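Local coordinates for protein 6-phosphogluconate dehydrogenase, NAD-binding (Geobacter metallireducens, PDB 3PEF) that probably reduces succinic semialdehyde to gamma-hydroxybutyrate with an NADP(H) cofactor, as a member of the beta-hydroxyacid dehydrogenase family, at residues F4-L9 with V60-L65. The protein carries 2 engineered substitutions. Numbering follows the deposited sequence.
Sequences FGFIGL and VTFAML. With NAP (NADP nicotinamide-adenine-dinucleotide phosphate), chain I.
Gly-5 N donates to Val-60 O and Ile-7 N to Phe-62 O, while Phe-62 N and Met-64 N reach back to Gly-5 O and Ile-7 O; strands 4-7 and 60-63, joined by these four backbone bonds, run parallel, their axes 22° apart, as central neighbours in a Rossmann-type sheet. One face of the pair is largely aromatic. With CG beside its backbone N, Phe-62 crosses to Phe-4, setting its CE2 over a face of that ring, 3.5 Å from Phe-4 CD1; the planes are inclined at 49°, neither stacked nor perpendicular. In Phe-6, CG instead lies anti to the backbone N (chi1 -152°), which lays its ring against the base of Phe-62: Phe-62 CB makes a CH-pi contact 4.2 Å from the Phe-6 ring centroid, and Met-64 CB meets the ring edge, 3.8 Å from Phe-6 CE2. Helix 11-22 packs on this face through Met-16. On the other face Thr-61 CG2 fits against the bare backbone of Gly-5, 3.5 Å from Gly-5 C, and touches Ile-7 CD1 at 3.9 Å. Beyond the strands, Leu-65 CD2 rests on Gly-8 CA, where the glycine-rich turn begins. The four bonds thus pair buried peptide groups, while Phe-4 and Phe-6 bond to strand 26-30. The loops leaving both strands reach NADP: Met-64 CE lies 3.3 Å from O4D of the nicotinamide ribose, Leu-65 CD2 approaches adenine N3A, and the Leu-65 carbonyl comes within reach of a ribose hydroxyl.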
loop_
_atom_site.group_PDB
_atom_site.type_symbol
_atom_site.label_atom_id
_atom_site.label_comp_id
_atom_site.label_asym_id
_atom_site.label_seq_id
_atom_site.Cartn_x
_atom_site.Cartn_y
_atom_site.Cartn_z
ATOM N N PHE A 4 22.662 -5.747 -40.408
ATOM C CA PHE A 4 21.596 -5.410 -39.453
ATOM C C PHE A 4 21.385 -3.904 -39.299
ATOM O O PHE A 4 22.342 -3.131 -39.336
ATOM C CB PHE A 4 21.904 -5.959 -38.051
ATOM C CG PHE A 4 21.941 -7.459 -37.964
ATOM C CD1 PHE A 4 20.792 -8.208 -38.180
ATOM C CD2 PHE A 4 23.111 -8.116 -37.616
ATOM C CE1 PHE A 4 20.811 -9.596 -38.074
ATOM C CE2 PHE A 4 23.144 -9.519 -37.510
ATOM C CZ PHE A 4 21.997 -10.250 -37.747
ATOM N N GLY A 5 20.133 -3.500 -39.098
ATOM C CA GLY A 5 19.821 -2.140 -38.684
ATOM C C GLY A 5 19.740 -2.053 -37.163
ATOM O O GLY A 5 19.390 -3.032 -36.500
ATOM N N PHE A 6 20.071 -0.898 -36.590
ATOM C CA PHE A 6 19.862 -0.717 -35.156
ATOM C C PHE A 6 19.386 0.694 -34.824
ATOM O O PHE A 6 19.998 1.694 -35.206
ATOM C CB PHE A 6 21.093 -1.108 -34.323
ATOM C CG PHE A 6 20.754 -1.590 -32.921
ATOM C CD1 PHE A 6 20.977 -2.917 -32.553
ATOM C CD2 PHE A 6 20.216 -0.719 -31.979
ATOM C CE1 PHE A 6 20.671 -3.373 -31.273
ATOM C CE2 PHE A 6 19.886 -1.164 -30.699
ATOM C CZ PHE A 6 20.120 -2.491 -30.334
ATOM N N ILE A 7 18.286 0.747 -34.089
ATOM C CA ILE A 7 17.604 1.979 -33.761
ATOM C C ILE A 7 17.525 2.120 -32.255
ATOM O O ILE A 7 16.972 1.262 -31.574
ATOM C CB ILE A 7 16.176 1.949 -34.338
ATOM C CG1 ILE A 7 16.237 2.205 -35.853
ATOM C CG2 ILE A 7 15.280 2.945 -33.620
ATOM C CD1 ILE A 7 14.936 2.010 -36.570
ATOM N N GLY A 8 18.069 3.208 -31.730
ATOM C CA GLY A 8 18.033 3.428 -30.296
ATOM C C GLY A 8 19.370 3.068 -29.689
ATOM O O GLY A 8 19.689 1.898 -29.503
ATOM N N LEU A 9 20.169 4.081 -29.387
ATOM C CA LEU A 9 21.524 3.818 -28.932
ATOM C C LEU A 9 21.720 4.312 -27.507
ATOM O O LEU A 9 22.709 4.988 -27.189
ATOM C CB LEU A 9 22.536 4.454 -29.887
ATOM C CG LEU A 9 22.390 4.039 -31.361
ATOM C CD1 LEU A 9 23.377 4.807 -32.254
ATOM C CD2 LEU A 9 22.584 2.527 -31.510
ATOM N N VAL A 60 16.936 -6.991 -41.487
ATOM C CA VAL A 60 16.427 -7.089 -40.128
ATOM C C VAL A 60 16.954 -5.908 -39.327
ATOM O O VAL A 60 18.157 -5.631 -39.358
ATOM C CB VAL A 60 16.939 -8.368 -39.444
ATOM C CG1 VAL A 60 16.483 -8.406 -37.996
ATOM C CG2 VAL A 60 16.468 -9.602 -40.220
ATOM N N THR A 61 16.066 -5.218 -38.612
ATOM C CA THR A 61 16.462 -4.064 -37.795
ATOM C C THR A 61 15.998 -4.243 -36.351
ATOM O O THR A 61 14.842 -4.602 -36.099
ATOM C CB THR A 61 15.880 -2.739 -38.358
ATOM O OG1 THR A 61 16.406 -2.504 -39.675
ATOM C CG2 THR A 61 16.251 -1.564 -37.448
ATOM N N PHE A 62 16.896 -3.999 -35.404
ATOM C CA PHE A 62 16.563 -4.092 -33.980
ATOM C C PHE A 62 16.299 -2.690 -33.433
ATOM O O PHE A 62 16.921 -1.729 -33.882
ATOM C CB PHE A 62 17.708 -4.746 -33.206
ATOM C CG PHE A 62 18.090 -6.109 -33.721
ATOM C CD1 PHE A 62 17.308 -7.222 -33.423
ATOM C CD2 PHE A 62 19.229 -6.278 -34.500
ATOM C CE1 PHE A 62 17.654 -8.483 -33.908
ATOM C CE2 PHE A 62 19.585 -7.533 -34.987
ATOM C CZ PHE A 62 18.791 -8.639 -34.689
ATOM N N ALA A 63 15.380 -2.568 -32.478
ATOM C CA ALA A 63 15.123 -1.279 -31.826
ATOM C C ALA A 63 15.168 -1.437 -30.319
ATOM O O ALA A 63 14.656 -2.423 -29.779
ATOM C CB ALA A 63 13.779 -0.705 -32.251
ATOM N N MET A 64 15.778 -0.466 -29.645
ATOM C CA MET A 64 15.936 -0.503 -28.190
ATOM C C MET A 64 15.642 0.878 -27.616
ATOM O O MET A 64 16.554 1.640 -27.301
ATOM C CB MET A 64 17.357 -0.974 -27.805
ATOM C CG MET A 64 17.490 -1.407 -26.343
ATOM S SD MET A 64 16.208 -2.635 -25.934
ATOM C CE MET A 64 16.978 -3.471 -24.543
ATOM N N LEU A 65 14.355 1.186 -27.490
ATOM C CA LEU A 65 13.876 2.516 -27.143
ATOM C C LEU A 65 13.306 2.562 -25.722
ATOM O O LEU A 65 12.973 1.527 -25.151
ATOM C CB LEU A 65 12.807 2.932 -28.162
ATOM C CG LEU A 65 13.389 2.946 -29.578
ATOM C CD1 LEU A 65 12.314 3.078 -30.642
ATOM C CD2 LEU A 65 14.460 4.051 -29.716
HETATM P PA NAP I . 18.262 4.839 -22.139
HETATM O O1A NAP I . 17.611 5.966 -21.435
HETATM O O2A NAP I . 19.730 4.785 -22.015
HETATM O O5B NAP I . 17.868 4.859 -23.692
HETATM C C5B NAP I . 16.583 5.243 -24.100
HETATM C C4B NAP I . 16.608 5.304 -25.616
HETATM O O4B NAP I . 15.316 5.650 -26.069
HETATM C C3B NAP I . 17.552 6.395 -26.113
HETATM O O3B NAP I . 18.114 5.901 -27.306
HETATM C C2B NAP I . 16.602 7.531 -26.435
HETATM O O2B NAP I . 17.058 8.430 -27.412
HETATM C C1B NAP I . 15.424 6.733 -26.960
HETATM N N9A NAP I . 14.203 7.551 -26.993
HETATM C C8A NAP I . 13.489 7.998 -25.909
HETATM N N7A NAP I . 12.444 8.728 -26.362
HETATM C C5A NAP I . 12.493 8.760 -27.709
HETATM C C6A NAP I . 11.663 9.346 -28.649
HETATM N N6A NAP I . 10.604 10.041 -28.257
HETATM N N1A NAP I . 11.959 9.215 -29.980
HETATM C C2A NAP I . 13.068 8.488 -30.377
HETATM N N3A NAP I . 13.887 7.896 -29.433
HETATM C C4A NAP I . 13.595 8.027 -28.122
HETATM O O3 NAP I . 17.623 3.510 -21.540
HETATM P PN NAP I . 17.958 1.988 -21.817
HETATM O O1N NAP I . 18.239 1.313 -20.539
HETATM O O2N NAP I . 18.924 1.844 -22.926
HETATM O O5D NAP I . 16.461 1.633 -22.293
HETATM C C5D NAP I . 16.131 1.048 -23.524
HETATM C C4D NAP I . 15.029 0.028 -23.242
HETATM O O4D NAP I . 15.536 -1.138 -22.637
HETATM C C3D NAP I . 14.014 0.549 -22.247
HETATM O O3D NAP I . 12.767 0.069 -22.702
HETATM C C2D NAP I . 14.408 -0.093 -20.925
HETATM O O2D NAP I . 13.290 -0.234 -20.093
HETATM C C1D NAP I . 14.875 -1.438 -21.423
HETATM N N1N NAP I . 15.813 -2.208 -20.577
HETATM C C2N NAP I . 16.785 -1.579 -19.856
HETATM C C3N NAP I . 17.695 -2.321 -19.106
HETATM C C7N NAP I . 18.793 -1.628 -18.357
HETATM O O7N NAP I . 19.360 -2.320 -17.299
HETATM N N7N NAP I . 19.214 -0.388 -18.657
HETATM C C4N NAP I . 17.622 -3.718 -19.087
HETATM C C5N NAP I . 16.644 -4.349 -19.852
HETATM C C6N NAP I . 15.752 -3.588 -20.608
HETATM P P2B NAP I . 18.058 9.659 -27.032
HETATM O O1X NAP I . 17.899 10.672 -28.156
HETATM O O2X NAP I . 17.636 10.228 -25.716
HETATM O O3X NAP I . 19.469 9.151 -26.929
#